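Local coordinates for protein prolyl endopeptidase (Myxococcus xanthus, PDB 2BKL) that probably hydrolyses the peptide bond after proline, and less readily after alanine, in oligopeptides, acting as a serine endopeptidase of family S9A, at residues 382-387 with 415-420; 362-367 with 459-464; 430-435 with 514-519; 463-468 with 476-481. One frame throughout, in Å; residues are numbered along the deposited sequence.

Overall arrangement
Contacts 1 and 2 join the last sheet of the N-terminal beta-propeller to the alpha/beta-hydrolase domain, whereas contacts 3 and 4 lie within the hydrolase domain. Along the chain contact 1 is nested inside the loop closed by contact 2, contact 4 inside that closed by contact 3, and contacts 2 and 3 cross. Centres of contacts 1 and 4 are about 8 Å apart and those of contacts 2 and 3 about 19 Å. Strands 415-423, 429-437 and 477-481 are successive neighbours in one mixed sheet and carry contacts 1, 3 and 4. Propeller hairpin, sheet and covering helix thus follow one another, layer upon layer, where the two domains of the peptidase meet.

Contact 1 (382-387 with 415-420); sequences TSFTTP and YQVEQV
The ring of Phe384 approaches Val417 obliquely, its CD2 lying 3.8 Å from CG1 of Val417, and it also meets the ring of Phe433 with the two planes about 60° apart. Tyr415, the other aromatic residue of the contact, offers its CB rather than its ring: Thr385 CG2 sits 3.8 Å from Tyr415 CB, while the side chain also touches Leu469, Leu472 and Met410 and its hydroxyl is hydrogen-bonded to Asp473. Val417 works with both branches. CG1, anti to the backbone N (chi1 -180°), is the branch that reaches the Phe384 ring, and CG2 touches both Phe384 CB at 3.8 Å and Thr385 CG2 at 3.9 Å. Phe384 and Thr385 form the two-residue turn of a beta hairpin joining strands 376-383 and 386-394 of the last propeller sheet, and this turn abuts the outermost strand, 415-423, of the hydrolase sheet. The evidence for the hairpin is the bond from Ser383 N to Thr386 O, 3.1 Å, closing the loop. An ST turn reinforces it: Ser383 OG accepts from Thr385 N at 3.2 Å, with an N-H...O angle of 143°. The same oxygen is hydrogen-bonded to Thr386 OG1 at 2.8 Å.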
loop_
_atom_site.group_PDB
_atom_site.type_symbol
_atom_site.label_atom_id
_atom_site.label_comp_id
_atom_site.label_asym_id
_atom_site.label_seq_id
_atom_site.Cartn_x
_atom_site.Cartn_y
_atom_site.Cartn_z
ATOM N N THR A 382 0.206 -17.039 -2.462
ATOM C CA THR A 382 1.660 -16.898 -2.341
ATOM C C THR A 382 2.053 -17.366 -0.956
ATOM O O THR A 382 1.245 -17.488 -0.067
ATOM C CB THR A 382 2.186 -15.444 -2.503
ATOM O OG1 THR A 382 1.549 -14.585 -1.515
ATOM C CG2 THR A 382 1.787 -14.847 -3.816
ATOM N N SER A 383 3.343 -17.557 -0.757
ATOM C CA SER A 383 3.894 -17.670 0.599
ATOM C C SER A 383 5.258 -17.034 0.576
ATOM O O SER A 383 5.740 -16.614 -0.464
ATOM C CB SER A 383 3.989 -19.138 1.079
ATOM O OG SER A 383 5.150 -19.800 0.598
ATOM N N PHE A 384 5.886 -16.909 1.738
ATOM C CA PHE A 384 7.208 -16.308 1.788
ATOM C C PHE A 384 8.223 -17.062 0.931
ATOM O O PHE A 384 9.228 -16.466 0.520
ATOM C CB PHE A 384 7.737 -16.197 3.233
ATOM C CG PHE A 384 7.098 -15.104 4.033
ATOM C CD1 PHE A 384 7.353 -13.765 3.768
ATOM C CD2 PHE A 384 6.232 -15.412 5.062
ATOM C CE1 PHE A 384 6.724 -12.767 4.534
ATOM C CE2 PHE A 384 5.602 -14.438 5.810
ATOM C CZ PHE A 384 5.844 -13.114 5.550
ATOM N N THR A 385 7.962 -18.346 0.689
ATOM C CA THR A 385 8.808 -19.195 -0.158
ATOM C C THR A 385 8.134 -19.758 -1.440
ATOM O O THR A 385 8.732 -20.580 -2.147
ATOM C CB THR A 385 9.336 -20.366 0.694
ATOM O OG1 THR A 385 8.254 -21.209 1.090
ATOM C CG2 THR A 385 9.918 -19.875 2.002
ATOM N N THR A 386 6.922 -19.302 -1.748
ATOM C CA THR A 386 6.100 -19.799 -2.879
ATOM C C THR A 386 5.755 -18.632 -3.798
ATOM O O THR A 386 4.926 -17.792 -3.441
ATOM C CB THR A 386 4.740 -20.409 -2.393
ATOM O OG1 THR A 386 4.957 -21.539 -1.556
ATOM C CG2 THR A 386 3.942 -20.993 -3.559
ATOM N N PRO A 387 6.340 -18.572 -4.987
ATOM C CA PRO A 387 5.919 -17.570 -5.970
ATOM C C PRO A 387 4.419 -17.628 -6.307
ATOM O O PRO A 387 3.818 -18.688 -6.146
ATOM C CB PRO A 387 6.793 -17.912 -7.204
ATOM C CG PRO A 387 7.958 -18.585 -6.645
ATOM C CD PRO A 387 7.458 -19.385 -5.491
ATOM N N TYR A 415 14.148 -23.541 2.637
ATOM C CA TYR A 415 13.726 -22.491 3.568
ATOM C C TYR A 415 12.530 -22.922 4.386
ATOM O O TYR A 415 11.780 -23.842 4.014
ATOM C CB TYR A 415 13.342 -21.198 2.810
ATOM C CG TYR A 415 14.327 -20.816 1.760
ATOM C CD1 TYR A 415 15.543 -20.289 2.090
ATOM C CD2 TYR A 415 14.063 -21.034 0.430
ATOM C CE1 TYR A 415 16.481 -19.966 1.121
ATOM C CE2 TYR A 415 14.993 -20.719 -0.552
ATOM C CZ TYR A 415 16.195 -20.208 -0.201
ATOM O OH TYR A 415 17.144 -19.915 -1.168
ATOM N N GLN A 416 12.373 -22.272 5.529
ATOM C CA GLN A 416 11.165 -22.470 6.313
ATOM C C GLN A 416 10.669 -21.163 6.842
ATOM O O GLN A 416 11.406 -20.166 6.937
ATOM C CB GLN A 416 11.362 -23.447 7.445
ATOM C CG GLN A 416 12.316 -22.987 8.494
ATOM C CD GLN A 416 12.548 -24.013 9.594
ATOM O OE1 GLN A 416 13.683 -24.329 9.907
ATOM N NE2 GLN A 416 11.469 -24.521 10.184
ATOM N N VAL A 417 9.398 -21.184 7.192
ATOM C CA VAL A 417 8.681 -20.032 7.714
ATOM C C VAL A 417 8.089 -20.447 9.042
ATOM O O VAL A 417 7.425 -21.493 9.135
ATOM C CB VAL A 417 7.507 -19.618 6.805
ATOM C CG1 VAL A 417 6.773 -18.400 7.368
ATOM C CG2 VAL A 417 7.985 -19.376 5.359
ATOM N N GLU A 418 8.421 -19.691 10.079
ATOM C CA GLU A 418 7.828 -19.838 11.397
ATOM C C GLU A 418 6.833 -18.706 11.640
ATOM O O GLU A 418 6.973 -17.598 11.091
ATOM C CB GLU A 418 8.912 -19.722 12.467
ATOM C CG GLU A 418 10.193 -20.497 12.192
ATOM C CD GLU A 418 11.107 -20.343 13.362
ATOM O OE1 GLU A 418 10.682 -20.764 14.455
ATOM O OE2 GLU A 418 12.196 -19.752 13.212
ATOM N N GLN A 419 5.833 -18.976 12.462
ATOM C CA GLN A 419 5.000 -17.961 13.059
ATOM C C GLN A 419 5.095 -18.058 14.558
ATOM O O GLN A 419 4.864 -19.153 15.151
ATOM C CB GLN A 419 3.549 -18.056 12.628
ATOM C CG GLN A 419 2.697 -16.879 13.207
ATOM C CD GLN A 419 1.274 -16.834 12.712
ATOM O OE1 GLN A 419 0.566 -17.868 12.718
ATOM N NE2 GLN A 419 0.854 -15.664 12.273
ATOM N N VAL A 420 5.482 -16.939 15.154
ATOM C CA VAL A 420 5.657 -16.830 16.581
ATOM C C VAL A 420 4.782 -15.722 17.131
ATOM O O VAL A 420 4.266 -14.878 16.380
ATOM C CB VAL A 420 7.140 -16.569 16.933
ATOM C CG1 VAL A 420 8.013 -17.703 16.403
ATOM C CG2 VAL A 420 7.631 -15.206 16.420
#

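Contact 2 (362-367 with 459-464); sequences VGAASN and NMEANF
Ala364 and Ala462 mark the tight part of this contact, where the CA atoms of Ala364 and Ala462 are 5.2 Å apart. Ala364 CB rests 3.7 Å from Ala462 O, and the methyl of Ala462 in turn lies against the backbone of Gly363, its CB 4.0 Å from Gly363 C. The two methyls are 4.3 Å apart, CB of Ala364 to CB of Ala462. Such an approach is possible because small residues meet on both sides. Ala462 is held in shape by an inverse gamma turn centred on it, closed by Asn463 N to Glu461 O at 2.9 Å. Its buried carbonyl, besides touching the methyl of Ala364, is hydrogen-bonded to Thr382 OG1, while the backbone of Ala364 is paired with that of Thr382, so strand 376-383 fixes both partners. The looser side is formed by Glu461, which is partly exposed. With CG turned away from its own carbonyl carbon (chi1 -60°) and the chain extended beyond, the carboxylate runs alongside Ala364, and OE1 comes to 3.9 Å from Ala364 CB, a van der Waals approach without a polar bond. Asn463, next to the turn, is exposed to solvent. The arrangement belongs to the domain interface of a prolyl oligopeptidase: the short strand 364-365 of the last propeller sheet lies against a loop that follows strand 448-451 of the alpha/beta-hydrolase domain.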
loop_
_atom_site.group_PDB
_atom_site.type_symbol
_atom_site.label_atom_id
_atom_site.label_comp_id
_atom_site.label_asym_id
_atom_site.label_seq_id
_atom_site.Cartn_x
_atom_site.Cartn_y
_atom_site.Cartn_z
ATOM N N VAL A 362 0.293 -23.303 3.585
ATOM C CA VAL A 362 0.359 -22.158 4.463
ATOM C C VAL A 362 0.964 -20.995 3.677
ATOM O O VAL A 362 2.049 -21.110 3.089
ATOM C CB VAL A 362 1.208 -22.480 5.720
ATOM C CG1 VAL A 362 1.455 -21.232 6.567
ATOM C CG2 VAL A 362 0.517 -23.581 6.545
ATOM N N GLY A 363 0.231 -19.898 3.625
ATOM C CA GLY A 363 0.672 -18.700 2.929
ATOM C C GLY A 363 -0.412 -17.646 2.951
ATOM O O GLY A 363 -1.125 -17.492 3.927
ATOM N N ALA A 364 -0.549 -16.897 1.849
ATOM C CA ALA A 364 -1.530 -15.813 1.732
ATOM C C ALA A 364 -2.405 -16.050 0.506
ATOM O O ALA A 364 -1.915 -16.240 -0.579
ATOM C CB ALA A 364 -0.877 -14.440 1.628
ATOM N N ALA A 365 -3.702 -15.983 0.687
ATOM C CA ALA A 365 -4.661 -16.147 -0.405
ATOM C C ALA A 365 -5.517 -14.920 -0.552
ATOM O O ALA A 365 -6.001 -14.390 0.456
ATOM C CB ALA A 365 -5.526 -17.350 -0.167
ATOM N N SER A 366 -5.779 -14.479 -1.789
ATOM C CA SER A 366 -6.735 -13.425 -2.039
ATOM C C SER A 366 -8.158 -13.961 -1.907
ATOM O O SER A 366 -8.390 -15.173 -1.933
ATOM C CB SER A 366 -6.551 -12.839 -3.440
ATOM O OG SER A 366 -7.039 -13.755 -4.432
ATOM N N ASN A 367 -9.116 -13.049 -1.830
ATOM C CA ASN A 367 -10.504 -13.428 -1.978
ATOM C C ASN A 367 -10.725 -13.890 -3.408
ATOM O O ASN A 367 -9.921 -13.615 -4.304
ATOM C CB ASN A 367 -11.428 -12.271 -1.597
ATOM C CG ASN A 367 -12.808 -12.736 -1.158
ATOM O OD1 ASN A 367 -13.063 -13.905 -1.069
ATOM N ND2 ASN A 367 -13.670 -11.797 -0.814
ATOM N N ASN A 459 -2.582 -5.024 6.648
ATOM C CA ASN A 459 -2.103 -6.288 7.181
ATOM C C ASN A 459 -0.805 -6.719 6.547
ATOM O O ASN A 459 -0.603 -6.556 5.336
ATOM C CB ASN A 459 -3.137 -7.372 6.966
ATOM C CG ASN A 459 -4.451 -6.986 7.540
ATOM O OD1 ASN A 459 -4.511 -6.552 8.668
ATOM N ND2 ASN A 459 -5.502 -7.062 6.740
ATOM N N MET A 460 0.109 -7.235 7.362
ATOM C CA MET A 460 1.339 -7.832 6.849
ATOM C C MET A 460 1.071 -9.285 6.561
ATOM O O MET A 460 0.792 -10.049 7.447
ATOM C CB MET A 460 2.520 -7.673 7.833
ATOM C CG MET A 460 2.756 -6.271 8.324
ATOM S SD MET A 460 3.341 -5.158 7.045
ATOM C CE MET A 460 2.271 -4.615 6.612
ATOM N N GLU A 461 1.208 -9.675 5.302
ATOM C CA GLU A 461 0.901 -11.026 4.897
ATOM C C GLU A 461 2.109 -11.699 4.299
ATOM O O GLU A 461 3.097 -11.056 3.948
ATOM C CB GLU A 461 -0.169 -11.041 3.797
ATOM C CG GLU A 461 -1.503 -10.431 4.110
ATOM C CD GLU A 461 -2.342 -10.292 2.834
ATOM O OE1 GLU A 461 -1.866 -10.720 1.725
ATOM O OE2 GLU A 461 -3.467 -9.753 2.952
ATOM N N ALA A 462 1.940 -12.994 4.082
ATOM C CA ALA A 462 2.964 -13.856 3.454
ATOM C C ALA A 462 3.045 -13.721 1.930
ATOM O O ALA A 462 2.791 -14.687 1.151
ATOM C CB ALA A 462 2.685 -15.339 3.848
ATOM N N ASN A 463 3.373 -12.525 1.487
ATOM C CA ASN A 463 3.644 -12.220 0.094
ATOM C C ASN A 463 4.983 -12.863 -0.269
ATOM O O ASN A 463 5.894 -12.959 0.551
ATOM C CB ASN A 463 3.762 -10.695 -0.119
ATOM C CG ASN A 463 2.418 -9.953 -0.015
ATOM O OD1 ASN A 463 1.389 -10.408 -0.536
ATOM N ND2 ASN A 463 2.435 -8.797 0.659
ATOM N N PHE A 464 5.115 -13.323 -1.500
ATOM C CA PHE A 464 6.426 -13.753 -1.991
ATOM C C PHE A 464 7.231 -12.556 -2.458
ATOM O O PHE A 464 6.810 -11.789 -3.335
ATOM C CB PHE A 464 6.301 -14.770 -3.125
ATOM C CG PHE A 464 7.637 -15.225 -3.651
ATOM C CD1 PHE A 464 8.430 -16.055 -2.896
ATOM C CD2 PHE A 464 8.112 -14.777 -4.893
ATOM C CE1 PHE A 464 9.681 -16.473 -3.370
ATOM C CE2 PHE A 464 9.359 -15.185 -5.366
ATOM C CZ PHE A 464 10.132 -16.025 -4.613
#

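Contact 3 (430-435 with 514-519); sequences VPMFVV and EYLVQQ
Met432 and Val434 meet Tyr515 and Leu516 where helix 503-518 covers one face of the central sheet of the alpha/beta-hydrolase fold. The axes of the short segments, strand 430-435 and helix 514-518, approach to 11.8 Å at 53°, and the space between them is bridged by side chains alone. The methyl-aromatic contact is the shorter kind: Met432 CE is 3.6 Å from Tyr515 CD1 and comes obliquely to the ring. Met432 leaves the strand extended, with CG anti to the backbone N, and bends only at the last torsion (chi3 55°), which carries the methyl in between the tyrosine and the leucine. The sulfur takes no part in this contact; CE does the touching. Aliphatic contacts make up the second group. Leu516 CD2 lies 4.0 Å from Met432 CE and, more loosely, 4.4 Å from Val434 CG2, so one branch of the leucine spans both strand residues. Ala479, on the adjacent strand 477-481, touches both Met432 and Leu516. Backbone hydrogen bonds hold the platform beneath: Met432 is bonded to Val420 and Phe433 to Val480, in the strands flanking 429-437. At the helix end Gln519 N bonds to Tyr515 O at 2.9 Å, and Gln519 folds back so that its CG stands 3.3 Å above the plane of the Tyr515 ring, offset toward the rim.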
loop_
_atom_site.group_PDB
_atom_site.type_symbol
_atom_site.label_atom_id
_atom_site.label_comp_id
_atom_site.label_asym_id
_atom_site.label_seq_id
_atom_site.Cartn_x
_atom_site.Cartn_y
_atom_site.Cartn_z
ATOM N N VAL A 430 1.686 -10.359 20.079
ATOM C CA VAL A 430 1.823 -9.869 18.727
ATOM C C VAL A 430 2.374 -10.968 17.841
ATOM O O VAL A 430 3.368 -11.606 18.220
ATOM C CB VAL A 430 2.780 -8.670 18.683
ATOM C CG1 VAL A 430 2.918 -8.151 17.230
ATOM C CG2 VAL A 430 2.345 -7.552 19.627
ATOM N N PRO A 431 1.772 -11.244 16.688
ATOM C CA PRO A 431 2.344 -12.231 15.768
ATOM C C PRO A 431 3.537 -11.716 14.990
ATOM O O PRO A 431 3.660 -10.513 14.734
ATOM C CB PRO A 431 1.229 -12.542 14.795
ATOM C CG PRO A 431 0.015 -11.792 15.297
ATOM C CD PRO A 431 0.518 -10.670 16.163
ATOM N N MET A 432 4.410 -12.631 14.609
ATOM C CA MET A 432 5.539 -12.325 13.738
ATOM C C MET A 432 5.868 -13.543 12.894
ATOM O O MET A 432 5.888 -14.682 13.408
ATOM C CB MET A 432 6.760 -11.877 14.556
ATOM C CG MET A 432 7.968 -11.599 13.706
ATOM S SD MET A 432 9.235 -10.596 14.575
ATOM C CE MET A 432 9.538 -11.533 16.017
ATOM N N PHE A 433 6.118 -13.343 11.602
ATOM C CA PHE A 433 6.687 -14.365 10.729
ATOM C C PHE A 433 8.194 -14.291 10.730
ATOM O O PHE A 433 8.765 -13.205 10.705
ATOM C CB PHE A 433 6.188 -14.200 9.292
ATOM C CG PHE A 433 4.703 -14.294 9.113
ATOM C CD1 PHE A 433 4.056 -15.517 9.222
ATOM C CD2 PHE A 433 3.946 -13.164 8.784
ATOM C CE1 PHE A 433 2.673 -15.617 9.040
ATOM C CE2 PHE A 433 2.585 -13.276 8.569
ATOM C CZ PHE A 433 1.951 -14.471 8.704
ATOM N N VAL A 434 8.851 -15.447 10.769
ATOM C CA VAL A 434 10.302 -15.521 10.739
ATOM C C VAL A 434 10.706 -16.497 9.662
ATOM O O VAL A 434 10.283 -17.658 9.676
ATOM C CB VAL A 434 10.910 -15.897 12.106
ATOM C CG1 VAL A 434 12.433 -15.768 12.037
ATOM C CG2 VAL A 434 10.367 -15.014 13.222
ATOM N N VAL A 435 11.517 -16.039 8.719
ATOM C CA VAL A 435 11.862 -16.820 7.526
ATOM C C VAL A 435 13.369 -16.983 7.465
ATOM O O VAL A 435 14.136 -16.040 7.665
ATOM C CB VAL A 435 11.375 -16.095 6.225
ATOM C CG1 VAL A 435 11.571 -16.989 5.019
ATOM C CG2 VAL A 435 9.900 -15.641 6.358
ATOM N N GLU A 514 13.660 -7.212 20.442
ATOM C CA GLU A 514 14.152 -7.866 21.649
ATOM C C GLU A 514 13.905 -9.383 21.566
ATOM O O GLU A 514 14.751 -10.182 21.982
ATOM C CB GLU A 514 13.468 -7.325 22.892
ATOM C CG GLU A 514 13.888 -5.902 23.259
ATOM C CD GLU A 514 12.968 -5.256 24.309
ATOM O OE1 GLU A 514 11.748 -5.524 24.349
ATOM O OE2 GLU A 514 13.492 -4.501 25.144
ATOM N N TYR A 515 12.754 -9.779 21.036
ATOM C CA TYR A 515 12.425 -11.203 20.904
ATOM C C TYR A 515 13.437 -11.934 20.009
ATOM O O TYR A 515 13.897 -13.025 20.338
ATOM C CB TYR A 515 11.022 -11.367 20.327
ATOM C CG TYR A 515 10.656 -12.790 20.018
ATOM C CD1 TYR A 515 10.951 -13.362 18.785
ATOM C CD2 TYR A 515 10.038 -13.602 20.957
ATOM C CE1 TYR A 515 10.657 -14.685 18.506
ATOM C CE2 TYR A 515 9.704 -14.882 20.675
ATOM C CZ TYR A 515 9.989 -15.439 19.441
ATOM O OH TYR A 515 9.705 -16.760 19.166
ATOM N N LEU A 516 13.809 -11.349 18.884
ATOM C CA LEU A 516 14.735 -11.992 17.959
ATOM C C LEU A 516 16.092 -12.236 18.602
ATOM O O LEU A 516 16.763 -13.222 18.300
ATOM C CB LEU A 516 14.854 -11.185 16.677
ATOM C CG LEU A 516 13.575 -11.111 15.858
ATOM C CD1 LEU A 516 13.656 -10.030 14.812
ATOM C CD2 LEU A 516 13.314 -12.436 15.177
ATOM N N VAL A 517 16.493 -11.357 19.509
ATOM C CA VAL A 517 17.737 -11.549 20.260
ATOM C C VAL A 517 17.528 -12.617 21.357
ATOM O O VAL A 517 18.379 -13.523 21.519
ATOM C CB VAL A 517 18.200 -10.209 20.836
ATOM C CG1 VAL A 517 19.449 -10.409 21.693
ATOM C CG2 VAL A 517 18.506 -9.260 19.715
ATOM N N GLN A 518 16.444 -12.505 22.130
ATOM C CA GLN A 518 16.144 -13.469 23.195
ATOM C C GLN A 518 16.113 -14.897 22.663
ATOM O O GLN A 518 16.606 -15.831 23.337
ATOM C CB GLN A 518 14.763 -13.168 23.812
ATOM C CG GLN A 518 14.616 -11.964 24.708
ATOM C CD GLN A 518 13.132 -11.444 24.865
ATOM O OE1 GLN A 518 12.131 -11.986 24.285
ATOM N NE2 GLN A 518 13.006 -10.356 25.626
ATOM N N GLN A 519 15.532 -15.077 21.477
ATOM C CA GLN A 519 15.363 -16.383 20.854
ATOM C C GLN A 519 16.548 -16.852 19.999
ATOM O O GLN A 519 16.448 -17.848 19.290
ATOM C CB GLN A 519 14.053 -16.424 20.033
ATOM C CG GLN A 519 12.808 -16.451 20.876
ATOM C CD GLN A 519 12.779 -17.603 21.774
ATOM O OE1 GLN A 519 13.153 -18.704 21.372
ATOM N NE2 GLN A 519 12.408 -17.373 23.025
#

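Contact 4 (463-468 with 476-481); sequences NFRSSI and GVYAVA
Ile468 lays its CG2 methyl over the face of the Tyr478 ring, 3.9 Å from the ring centroid and only 2° off the normal, a CH-pi contact placed almost exactly on the centre. The second branch of the isoleucine meets the same ring nearer its root: CD1 of Ile468 is 3.7 Å from CD2 of Tyr478 and 4.1 Å from its CG. Both branches can reach the ring because CG1 of Ile468 is set between its backbone N and carbonyl carbon (chi1 74°), which leaves CG2 on the side of the backbone N. The two side chains cross at about a right angle, so the isoleucine spreads over the tyrosine ring instead of running along it. Tyr478 lies on strand 477-481, which pairs antiparallel with 429-437 and parallel with 448-451 in the hydrolase sheet; the segment 463-468 leads into helix 469-473, within the beta-alpha-beta crossover from strand 448-451 to strand 477-481. At the far end of the ring the contact is thinner. Arg465, its chain extended from CG to NE, brings CD to 4.1 Å from Tyr478 OH, with the guanidinium and ring planes 38° apart and no hydrogen bond between the two groups. A serine in place of Tyr478 would probably deprive the Ile468 methyls of the flat surface they cover and open a gap beside the buried isoleucine. Phe384 of the propeller hairpin also packs on Tyr478, as does Tyr451 from the neighbouring strand, while Arg465 is exposed and touches Tyr451 as well.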
loop_
_atom_site.group_PDB
_atom_site.type_symbol
_atom_site.label_atom_id
_atom_site.label_comp_id
_atom_site.label_asym_id
_atom_site.label_seq_id
_atom_site.Cartn_x
_atom_site.Cartn_y
_atom_site.Cartn_z
ATOM N N ASN A 463 3.373 -12.525 1.487
ATOM C CA ASN A 463 3.644 -12.220 0.094
ATOM C C ASN A 463 4.983 -12.863 -0.269
ATOM O O ASN A 463 5.894 -12.959 0.551
ATOM C CB ASN A 463 3.762 -10.695 -0.119
ATOM C CG ASN A 463 2.418 -9.953 -0.015
ATOM O OD1 ASN A 463 1.389 -10.408 -0.536
ATOM N ND2 ASN A 463 2.435 -8.797 0.659
ATOM N N PHE A 464 5.115 -13.323 -1.500
ATOM C CA PHE A 464 6.426 -13.753 -1.991
ATOM C C PHE A 464 7.231 -12.556 -2.458
ATOM O O PHE A 464 6.810 -11.789 -3.335
ATOM C CB PHE A 464 6.301 -14.770 -3.125
ATOM C CG PHE A 464 7.637 -15.225 -3.651
ATOM C CD1 PHE A 464 8.430 -16.055 -2.896
ATOM C CD2 PHE A 464 8.112 -14.777 -4.893
ATOM C CE1 PHE A 464 9.681 -16.473 -3.370
ATOM C CE2 PHE A 464 9.359 -15.185 -5.366
ATOM C CZ PHE A 464 10.132 -16.025 -4.613
ATOM N N ARG A 465 8.435 -12.426 -1.899
ATOM C CA ARG A 465 9.365 -11.417 -2.330
ATOM C C ARG A 465 10.663 -12.127 -2.692
ATOM O O ARG A 465 11.358 -12.636 -1.815
ATOM C CB ARG A 465 9.638 -10.430 -1.195
ATOM C CG ARG A 465 8.556 -9.393 -0.924
ATOM C CD ARG A 465 9.019 -8.367 0.146
ATOM N NE ARG A 465 8.041 -7.313 0.443
ATOM C CZ ARG A 465 8.275 -5.989 0.410
ATOM N NH1 ARG A 465 9.470 -5.483 0.088
ATOM N NH2 ARG A 465 7.289 -5.150 0.712
ATOM N N SER A 466 11.009 -12.156 -3.964
ATOM C CA SER A 466 12.276 -12.762 -4.350
ATOM C C SER A 466 13.476 -11.947 -3.857
ATOM O O SER A 466 14.576 -12.478 -3.746
ATOM C CB SER A 466 12.346 -12.936 -5.862
ATOM O OG SER A 466 12.348 -11.697 -6.514
ATOM N N SER A 467 13.241 -10.682 -3.513
ATOM C CA SER A 467 14.307 -9.801 -3.064
ATOM C C SER A 467 15.035 -10.261 -1.814
ATOM O O SER A 467 16.157 -9.851 -1.596
ATOM C CB SER A 467 13.797 -8.373 -2.859
ATOM O OG SER A 467 12.834 -8.305 -1.810
ATOM N N ILE A 468 14.392 -11.088 -0.995
ATOM C CA ILE A 468 14.995 -11.569 0.233
ATOM C C ILE A 468 15.859 -12.821 0.024
ATOM O O ILE A 468 16.552 -13.249 0.930
ATOM C CB ILE A 468 13.950 -11.849 1.341
ATOM C CG1 ILE A 468 13.159 -13.128 1.067
ATOM C CG2 ILE A 468 13.068 -10.623 1.590
ATOM C CD1 ILE A 468 12.335 -13.556 2.263
ATOM N N GLY A 476 20.946 -15.264 6.414
ATOM C CA GLY A 476 20.162 -14.248 7.066
ATOM C C GLY A 476 18.780 -14.709 7.480
ATOM O O GLY A 476 18.278 -15.724 7.029
ATOM N N VAL A 477 18.188 -13.927 8.379
ATOM C CA VAL A 477 16.814 -14.116 8.851
ATOM C C VAL A 477 16.018 -12.913 8.408
ATOM O O VAL A 477 16.499 -11.778 8.486
ATOM C CB VAL A 477 16.797 -14.231 10.372
ATOM C CG1 VAL A 477 15.360 -14.239 10.965
ATOM C CG2 VAL A 477 17.612 -15.472 10.825
ATOM N N TYR A 478 14.822 -13.174 7.925
ATOM C CA TYR A 478 13.863 -12.121 7.561
ATOM C C TYR A 478 12.661 -12.267 8.451
ATOM O O TYR A 478 12.066 -13.351 8.528
ATOM C CB TYR A 478 13.440 -12.257 6.103
ATOM C CG TYR A 478 12.427 -11.238 5.623
ATOM C CD1 TYR A 478 12.734 -9.893 5.594
ATOM C CD2 TYR A 478 11.189 -11.642 5.158
ATOM C CE1 TYR A 478 11.804 -8.952 5.127
ATOM C CE2 TYR A 478 10.266 -10.726 4.686
ATOM C CZ TYR A 478 10.584 -9.390 4.685
ATOM O OH TYR A 478 9.667 -8.437 4.206
ATOM N N ALA A 479 12.272 -11.196 9.141
ATOM C CA ALA A 479 11.154 -11.241 10.075
ATOM C C ALA A 479 10.187 -10.130 9.757
ATOM O O ALA A 479 10.609 -9.025 9.403
ATOM C CB ALA A 479 11.665 -11.099 11.513
ATOM N N VAL A 480 8.895 -10.414 9.875
ATOM C CA VAL A 480 7.825 -9.463 9.578
ATOM C C VAL A 480 6.849 -9.478 10.771
ATOM O O VAL A 480 6.222 -10.498 11.045
ATOM C CB VAL A 480 7.082 -9.829 8.256
ATOM C CG1 VAL A 480 6.029 -8.775 7.946
ATOM C CG2 VAL A 480 8.082 -9.970 7.099
ATOM N N ALA A 481 6.742 -8.353 11.474
ATOM C CA ALA A 481 5.893 -8.264 12.663
ATOM C C ALA A 481 4.531 -7.717 12.324
ATOM O O ALA A 481 4.434 -6.724 11.566
ATOM C CB ALA A 481 6.563 -7.428 13.724
#